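Local coordinates for immunoglobulin-like protein (Pseudomonas aeruginosa, PDB 3N6Y) that is of unknown function but adopts an immunoglobulin-like beta fold and is probably exported from the cytoplasm by way of a signal peptide, at residues 61-66 / 94-99; 68-73 / 88-93; 54-59 / 120-125. One frame throughout, in Å; residues are numbered along the deposited sequence. Where two conformers were deposited one is given.

Interaction 1: residues 61-66 / 94-99; sequences KQEGDT and LVPGAP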
# COMPACT_ATOMS: atom_id res chain seq x y z
N LYS A 61 -10.69 -10.24 -10.62
CA LYS A 61 -11.04 -8.82 -10.70
C LYS A 61 -12.05 -8.56 -11.84
O LYS A 61 -11.82 -8.97 -12.99
CB LYS A 61 -9.80 -7.96 -10.93
CG LYS A 61 -8.82 -7.94 -9.75
CD LYS A 61 -7.73 -6.86 -9.96
CE LYS A 61 -6.73 -7.23 -11.02
NZ LYS A 61 -5.82 -6.05 -11.22
N GLN A 62 -13.17 -7.90 -11.52
CA GLN A 62 -14.21 -7.62 -12.48
C GLN A 62 -14.69 -6.19 -12.33
O GLN A 62 -14.39 -5.55 -11.34
CB GLN A 62 -15.37 -8.63 -12.33
CG GLN A 62 -14.90 -10.02 -12.76
CD GLN A 62 -15.80 -11.16 -12.34
OE1 GLN A 62 -16.22 -11.24 -11.17
NE2 GLN A 62 -16.03 -12.10 -13.27
N GLU A 63 -15.38 -5.68 -13.36
CA GLU A 63 -15.78 -4.27 -13.35
C GLU A 63 -16.77 -3.92 -12.26
O GLU A 63 -16.74 -2.81 -11.73
CB GLU A 63 -16.38 -3.88 -14.70
CG GLU A 63 -15.44 -3.90 -15.85
CD GLU A 63 -14.31 -2.87 -15.74
OE1 GLU A 63 -14.41 -1.89 -14.97
OE2 GLU A 63 -13.33 -3.04 -16.47
N GLY A 64 -17.67 -4.83 -11.93
CA GLY A 64 -18.73 -4.52 -10.96
C GLY A 64 -18.37 -4.82 -9.52
O GLY A 64 -19.23 -4.79 -8.63
N ASP A 65 -17.10 -5.11 -9.29
CA ASP A 65 -16.64 -5.56 -7.98
C ASP A 65 -16.48 -4.37 -7.04
O ASP A 65 -16.26 -3.22 -7.45
CB ASP A 65 -15.30 -6.29 -8.05
CG ASP A 65 -15.40 -7.66 -8.71
OD1 ASP A 65 -16.53 -8.15 -8.93
OD2 ASP A 65 -14.33 -8.25 -8.98
N THR A 66 -16.68 -4.66 -5.76
CA THR A 66 -16.34 -3.73 -4.69
C THR A 66 -14.86 -3.33 -4.85
O THR A 66 -13.99 -4.18 -4.99
CB THR A 66 -16.58 -4.37 -3.33
OG1 THR A 66 -17.97 -4.76 -3.20
CG2 THR A 66 -16.20 -3.46 -2.12
N LEU A 94 -10.91 -1.64 -8.88
CA LEU A 94 -10.22 -2.75 -9.49
C LEU A 94 -10.22 -2.64 -11.01
O LEU A 94 -11.21 -2.33 -11.63
CB LEU A 94 -10.90 -4.05 -9.06
CG LEU A 94 -10.69 -4.41 -7.57
CD1 LEU A 94 -11.69 -5.52 -7.22
CD2 LEU A 94 -9.25 -4.83 -7.28
N VAL A 95 -9.07 -2.90 -11.61
CA VAL A 95 -8.91 -2.88 -13.07
C VAL A 95 -8.60 -4.28 -13.52
O VAL A 95 -7.50 -4.76 -13.29
CB VAL A 95 -7.78 -1.92 -13.48
CG1 VAL A 95 -7.47 -2.01 -14.92
CG2 VAL A 95 -8.13 -0.48 -13.03
N PRO A 96 -9.56 -4.97 -14.15
CA PRO A 96 -9.38 -6.40 -14.43
C PRO A 96 -8.06 -6.73 -15.16
O PRO A 96 -7.39 -7.72 -14.86
CB PRO A 96 -10.61 -6.74 -15.29
CG PRO A 96 -11.67 -5.77 -14.83
CD PRO A 96 -10.91 -4.50 -14.52
N GLY A 97 -7.64 -5.88 -16.07
CA GLY A 97 -6.51 -6.23 -16.93
C GLY A 97 -5.19 -5.72 -16.43
O GLY A 97 -4.16 -5.91 -17.10
N ALA A 98 -5.17 -5.08 -15.26
CA ALA A 98 -3.88 -4.74 -14.62
C ALA A 98 -3.20 -5.96 -14.00
O ALA A 98 -3.75 -6.60 -13.08
CB ALA A 98 -4.07 -3.60 -13.57
N PRO A 99 -2.00 -6.33 -14.49
CA PRO A 99 -1.37 -7.56 -13.96
C PRO A 99 -1.00 -7.53 -12.46
O PRO A 99 -1.03 -8.54 -11.80
CB PRO A 99 -0.14 -7.75 -14.85
CG PRO A 99 0.13 -6.45 -15.43
CD PRO A 99 -1.19 -5.74 -15.58
O HOH W 1 -6.40 -3.33 -10.40
O HOH W 2 -3.40 -8.09 -10.02
O HOH W 3 -13.86 -2.75 -10.89
O HOH W 4 -11.89 -0.83 -13.79
O HOH W 5 -13.74 -2.15 -8.18
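Lys61 stretches over Leu94 and ends between two carbonyl groups of residues 94-99, joining two interstrand loops at one end of an immunoglobulin-like beta sandwich. Each loop contains a type I beta turn, Gln62 to Asp65 in one and Val95 to Ala98 in the other. The lysine chain runs obliquely to the leucine, with Lys61 CD 3.7 Å from Leu94 CD2; a bend at chi3 (-73°) then carries the ammonium group to the second turn. Lys61 NZ donates to Ala98 O at 2.8 Å, in the carbonyl plane and on a lone pair, and to Val95 O at 3.0 Å, here tilted 35° from the plane. Ala98 N, closing the turn, reaches Val95 O from the opposite face, so two donors grip this oxygen. A water links Lys61 NZ to Val95 N, and Asp101 adds a salt bridge that would offset the lysine charge.

The other branch of Leu94 faces the first turn, its CD1 lying 3.8 Å from Asp65 CB. Pro96 offers its ring to the same loop: Pro96 CB sits 3.4 Å from Lys61 O, while Glu63 crosses the proline at about a right angle with OE2 3.4 Å from Pro96 CD. The other carboxylate oxygen of Glu63 pairs with Lys93 and takes a water that also donates to Leu94 O. Within the first turn, Gln62 N bonds Asp65 OD2 at 2.8 Å, approaching from 61° above the carboxylate plane.

Interaction 2: residues 68-73 / 88-93; sequences LTLLYL and FEVVQK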
# COMPACT_ATOMS: atom_id res chain seq x y z
N LEU A 68 -11.08 -1.67 -3.85
CA LEU A 68 -10.19 -1.88 -2.74
C LEU A 68 -10.22 -0.67 -1.82
O LEU A 68 -10.37 0.46 -2.25
CB LEU A 68 -8.76 -2.14 -3.20
CG LEU A 68 -8.55 -3.35 -4.11
CD1 LEU A 68 -7.01 -3.45 -4.42
CD2 LEU A 68 -9.14 -4.63 -3.44
N THR A 69 -10.05 -0.93 -0.54
CA THR A 69 -9.76 0.12 0.45
C THR A 69 -8.31 -0.13 0.91
O THR A 69 -7.97 -1.19 1.49
CB THR A 69 -10.70 0.07 1.66
OG1 THR A 69 -12.07 0.24 1.25
CG2 THR A 69 -10.37 1.23 2.64
N LEU A 70 -7.45 0.86 0.65
CA LEU A 70 -6.06 0.82 1.12
C LEU A 70 -6.02 1.62 2.41
O LEU A 70 -6.17 2.86 2.39
CB LEU A 70 -5.06 1.42 0.13
CG LEU A 70 -4.66 0.69 -1.16
CD1 LEU A 70 -5.89 0.16 -1.95
CD2 LEU A 70 -3.90 1.64 -2.07
N LEU A 71 -5.80 0.92 3.51
CA LEU A 71 -5.84 1.51 4.85
C LEU A 71 -4.42 1.61 5.33
O LEU A 71 -3.78 0.62 5.61
CB LEU A 71 -6.64 0.65 5.82
CG LEU A 71 -6.66 1.22 7.24
CD1 LEU A 71 -7.40 2.63 7.25
CD2 LEU A 71 -7.31 0.22 8.20
N TYR A 72 -3.89 2.83 5.40
CA TYR A 72 -2.57 3.06 5.93
C TYR A 72 -2.70 3.53 7.37
O TYR A 72 -3.32 4.56 7.61
CB TYR A 72 -1.89 4.21 5.19
CG TYR A 72 -1.73 4.08 3.67
CD1 TYR A 72 -2.79 4.24 2.80
CD2 TYR A 72 -0.49 3.75 3.13
CE1 TYR A 72 -2.63 4.11 1.43
CE2 TYR A 72 -0.32 3.63 1.75
CZ TYR A 72 -1.37 3.80 0.93
OH TYR A 72 -1.17 3.70 -0.45
N LEU A 73 -2.18 2.77 8.31
CA LEU A 73 -2.08 3.24 9.69
C LEU A 73 -0.65 3.75 9.92
O LEU A 73 0.35 3.04 9.66
CB LEU A 73 -2.39 2.09 10.64
CG LEU A 73 -3.80 1.51 10.61
CD1 LEU A 73 -3.87 0.29 11.64
CD2 LEU A 73 -4.82 2.57 10.98
N PHE A 88 -4.63 6.94 6.78
CA PHE A 88 -5.11 7.39 5.47
C PHE A 88 -5.92 6.24 4.87
O PHE A 88 -5.55 5.07 5.03
CB PHE A 88 -3.94 7.67 4.55
CG PHE A 88 -3.09 8.81 5.00
CD1 PHE A 88 -3.57 10.10 4.94
CD2 PHE A 88 -1.80 8.59 5.46
CE1 PHE A 88 -2.77 11.15 5.36
CE2 PHE A 88 -1.00 9.66 5.89
CZ PHE A 88 -1.50 10.92 5.82
N GLU A 89 -7.00 6.58 4.18
CA GLU A 89 -7.82 5.61 3.42
C GLU A 89 -7.96 6.03 1.96
O GLU A 89 -8.35 7.16 1.64
CB GLU A 89 -9.18 5.48 4.08
CG GLU A 89 -9.17 4.44 5.16
CD GLU A 89 -10.58 4.10 5.68
OE1 GLU A 89 -10.73 4.00 6.91
OE2 GLU A 89 -11.53 3.98 4.87
N VAL A 90 -7.61 5.12 1.07
CA VAL A 90 -7.60 5.38 -0.36
C VAL A 90 -8.49 4.33 -0.98
O VAL A 90 -8.31 3.15 -0.69
CB VAL A 90 -6.18 5.34 -0.96
CG1 VAL A 90 -6.24 5.43 -2.48
CG2 VAL A 90 -5.33 6.48 -0.40
N VAL A 91 -9.49 4.77 -1.78
CA VAL A 91 -10.34 3.78 -2.47
C VAL A 91 -9.79 3.60 -3.88
O VAL A 91 -9.46 4.58 -4.54
CB VAL A 91 -11.83 4.13 -2.44
CG1 VAL A 91 -12.60 3.09 -3.29
CG2 VAL A 91 -12.32 4.11 -0.99
N GLN A 92 -9.57 2.35 -4.29
CA GLN A 92 -9.01 2.04 -5.60
C GLN A 92 -9.94 1.11 -6.38
O GLN A 92 -10.12 -0.06 -5.98
CB GLN A 92 -7.63 1.36 -5.44
CG GLN A 92 -6.96 0.88 -6.76
CD GLN A 92 -5.68 0.04 -6.53
OE1 GLN A 92 -4.84 0.40 -5.70
NE2 GLN A 92 -5.52 -1.07 -7.26
N LYS A 93 -10.51 1.59 -7.48
CA LYS A 93 -11.32 0.70 -8.35
C LYS A 93 -10.42 -0.40 -8.93
O LYS A 93 -9.33 -0.14 -9.40
CB LYS A 93 -11.97 1.50 -9.48
CG LYS A 93 -12.77 0.64 -10.50
CD LYS A 93 -13.88 1.48 -11.17
CE LYS A 93 -14.49 0.82 -12.41
NZ LYS A 93 -14.97 -0.59 -12.23
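Leu68, Leu70 and Tyr72 pair with Gln92, Val90 and Phe88 as the hydrogen-bonded pairs of an antiparallel ladder inside one sheet of the immunoglobulin-like sandwich. The strand axes approach to 4.6 Å with their directions 161° apart, and each of the three pairs exchanges two backbone bonds. Leu70 N to Val90 O is the straightest of the six, at 2.8 Å with an N-H...O angle of 174°. Between these pairs the non-hydrogen-bonded ones bring CA-H groups onto carbonyls, as in Val91 CA to Leu68 O at 3.3 Å.

On the face that holds Leu68, Leu70 and Tyr72, the Tyr72 ring turns its edge to Phe88 O, which lies in the ring plane, and its CD1 rests 4.0 Å from Phe88 CB. Tyr72 CE1 meets Val90 CG2 at the same distance. Gln92, modelled in two conformers, has its CG swung opposite the backbone N (chi1 175°) in the one described; it runs alongside Leu68 and places NE2 4.0 Å from Leu68 CD1. The opposite face carries Thr69 and Glu89, where Thr69 CG2 approaches Glu89 OE2 at 3.7 Å; the other oxygen, OE1, is engaged by Lys87.

Farther out, strand 116-124 flanks 68-73 on its other edge through backbone bonds from Thr69 and Leu71. Met103, from strand 101-106, packs on Leu70 and Tyr72, and the Tyr72 OH is hydrogen-bonded to Ala104 O.

Interaction 3: residues 54-59 / 120-125; sequences MRYQLS and LMVFQG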
# COMPACT_ATOMS: atom_id res chain seq x y z
N MSE A 54 3.67 -2.63 -0.71
CA MSE A 54 3.36 -3.95 -1.23
C MSE A 54 3.01 -3.92 -2.73
O MSE A 54 2.40 -2.94 -3.22
CB MSE A 54 2.18 -4.56 -0.41
CG MSE A 54 2.56 -5.03 0.99
SE MSE A 54 0.98 -5.79 1.83
CE MSE A 54 -0.08 -4.20 1.92
N ARG A 55 3.33 -5.02 -3.44
CA ARG A 55 2.90 -5.24 -4.80
C ARG A 55 2.42 -6.69 -4.83
O ARG A 55 3.06 -7.59 -4.26
CB ARG A 55 4.01 -4.99 -5.82
CG ARG A 55 3.54 -5.17 -7.26
CD ARG A 55 4.50 -4.55 -8.24
NE ARG A 55 5.81 -5.21 -8.13
CZ ARG A 55 6.97 -4.63 -8.41
NH1 ARG A 55 7.03 -3.38 -8.84
NH2 ARG A 55 8.09 -5.31 -8.24
N TYR A 56 1.29 -6.92 -5.45
CA TYR A 56 0.60 -8.21 -5.39
C TYR A 56 -0.21 -8.43 -6.67
O TYR A 56 -0.44 -7.50 -7.47
CB TYR A 56 -0.31 -8.30 -4.13
CG TYR A 56 -1.00 -7.00 -3.77
CD1 TYR A 56 -0.38 -6.08 -2.95
CD2 TYR A 56 -2.25 -6.67 -4.30
CE1 TYR A 56 -0.98 -4.89 -2.64
CE2 TYR A 56 -2.85 -5.50 -3.98
CZ TYR A 56 -2.20 -4.59 -3.17
OH TYR A 56 -2.76 -3.38 -2.85
N GLN A 57 -0.65 -9.67 -6.86
CA GLN A 57 -1.50 -10.05 -7.98
C GLN A 57 -2.84 -10.54 -7.44
O GLN A 57 -2.87 -11.27 -6.41
CB GLN A 57 -0.85 -11.15 -8.82
CG GLN A 57 0.52 -10.81 -9.35
CD GLN A 57 1.18 -12.02 -9.97
OE1 GLN A 57 0.76 -12.48 -11.02
NE2 GLN A 57 2.17 -12.59 -9.28
N LEU A 58 -3.91 -10.07 -8.07
CA LEU A 58 -5.28 -10.47 -7.74
C LEU A 58 -5.95 -11.20 -8.91
O LEU A 58 -6.00 -10.66 -10.03
CB LEU A 58 -6.12 -9.25 -7.39
CG LEU A 58 -5.69 -8.43 -6.16
CD1 LEU A 58 -6.51 -7.10 -6.05
CD2 LEU A 58 -5.78 -9.31 -4.88
N SER A 59 -6.50 -12.38 -8.63
CA SER A 59 -7.36 -13.10 -9.57
C SER A 59 -8.81 -12.69 -9.30
O SER A 59 -9.15 -12.27 -8.17
CB SER A 59 -7.19 -14.61 -9.40
OG SER A 59 -7.54 -15.04 -8.07
N LEU A 120 0.24 -1.19 6.63
CA LEU A 120 -0.45 -1.02 5.35
C LEU A 120 -1.30 -2.24 5.11
O LEU A 120 -0.81 -3.38 5.18
CB LEU A 120 0.59 -0.89 4.22
CG LEU A 120 1.12 0.55 3.98
CD1 LEU A 120 1.68 1.21 5.24
CD2 LEU A 120 2.19 0.52 2.92
N MSE A 121 -2.58 -2.02 4.93
CA MSE A 121 -3.58 -3.08 4.85
C MSE A 121 -4.44 -2.85 3.64
O MSE A 121 -5.01 -1.76 3.48
CB MSE A 121 -4.43 -3.10 6.14
CG MSE A 121 -3.60 -3.21 7.40
SE MSE A 121 -4.76 -3.06 8.98
CE MSE A 121 -5.18 -4.98 9.16
N VAL A 122 -4.53 -3.87 2.78
CA VAL A 122 -5.43 -3.87 1.64
C VAL A 122 -6.68 -4.70 1.94
O VAL A 122 -6.59 -5.89 2.18
CB VAL A 122 -4.80 -4.51 0.36
CG1 VAL A 122 -5.77 -4.30 -0.84
CG2 VAL A 122 -3.48 -3.93 0.08
N PHE A 123 -7.83 -4.02 1.87
CA PHE A 123 -9.13 -4.66 2.09
C PHE A 123 -9.98 -4.61 0.83
O PHE A 123 -9.91 -3.65 0.01
CB PHE A 123 -9.93 -3.90 3.15
CG PHE A 123 -9.38 -4.02 4.53
CD1 PHE A 123 -8.41 -3.15 5.05
CD2 PHE A 123 -9.86 -5.00 5.35
CE1 PHE A 123 -7.93 -3.31 6.36
CE2 PHE A 123 -9.35 -5.17 6.66
CZ PHE A 123 -8.41 -4.31 7.14
N GLN A 124 -10.88 -5.59 0.70
CA GLN A 124 -12.04 -5.41 -0.20
C GLN A 124 -13.27 -5.48 0.71
O GLN A 124 -13.57 -6.59 1.25
CB GLN A 124 -12.09 -6.49 -1.27
CG GLN A 124 -13.23 -6.23 -2.22
CD GLN A 124 -13.49 -7.33 -3.22
OE1 GLN A 124 -13.44 -8.53 -2.90
NE2 GLN A 124 -13.82 -6.92 -4.46
N GLY A 125 -13.96 -4.35 0.93
CA GLY A 125 -15.01 -4.31 1.94
C GLY A 125 -14.40 -4.63 3.29
O GLY A 125 -13.39 -4.02 3.67
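Apolar contact between Met54, Tyr56, Leu120 and Val122 carries this buried interface. Met54, a selenomethionine modelled in two conformers, runs antiparallel past the Val122 side chain. In the conformer described its methyl does all of the touching: Met54 CE lies 3.9 Å from Val122 CG2 and 4.1 Å from Leu120 CB. That chain is extended through chi2 and bends at chi3 (-65°), which lays the methyl over the backbone of the other strand.

Tyr56 and Val122 meet head-on. The tyrosine too was modelled in two conformers, so what follows holds for one placement of its ring. There the bond to CG is wedged between N and C of its own backbone (chi1 37°), and the ring meets Val122 obliquely, with Tyr56 CZ 3.6 Å from Val122 CG2. An apparent approach of the Tyr56 hydroxyl to the same methyl is tighter than normal contact and doubtful.

These side chains span the interior of an immunoglobulin-like sandwich, with 54-56 in one sheet and 120-124 in the other. The evidence is geometric: the strand axes come no closer than 9.8 Å, with their directions 33° apart, and the nearest CA atoms, Met54 CA and Leu120 CA, are 8.1 Å apart, too far for backbone pairing.

A backbone oxygen also takes part: Leu120 O lies 3.4 Å from Met54 CE.

Neighbouring strands complete the packing. Met103, on strand 101-106, touches Tyr56, Leu120 and Val122, and its backbone bonds that of Met54. Leu68 packs on Val122 and on Leu58, which extends the apolar layer along strand 51-59.

In the fold
Interactions 2 and 3 share one sheet, since strands 68-74 and 116-124 are neighbours in it. Interaction 2 acts within that sheet through a backbone ladder, with some of its residues exposed, whereas interaction 3 crosses to the facing sheet, is buried in all its touching residues and is mainly apolar. Interaction 1 is more peripheral, its centre about 17 Å from the centre of the chain, and mixes lysine-to-carbonyl bonds and waters with packing of Leu94 and Pro96. Leu94 connects it to both others, packing on Leu68 and Leu58, while the charged pair of Glu63 and Lys93 ties interaction 1 to interaction 2 at the surface.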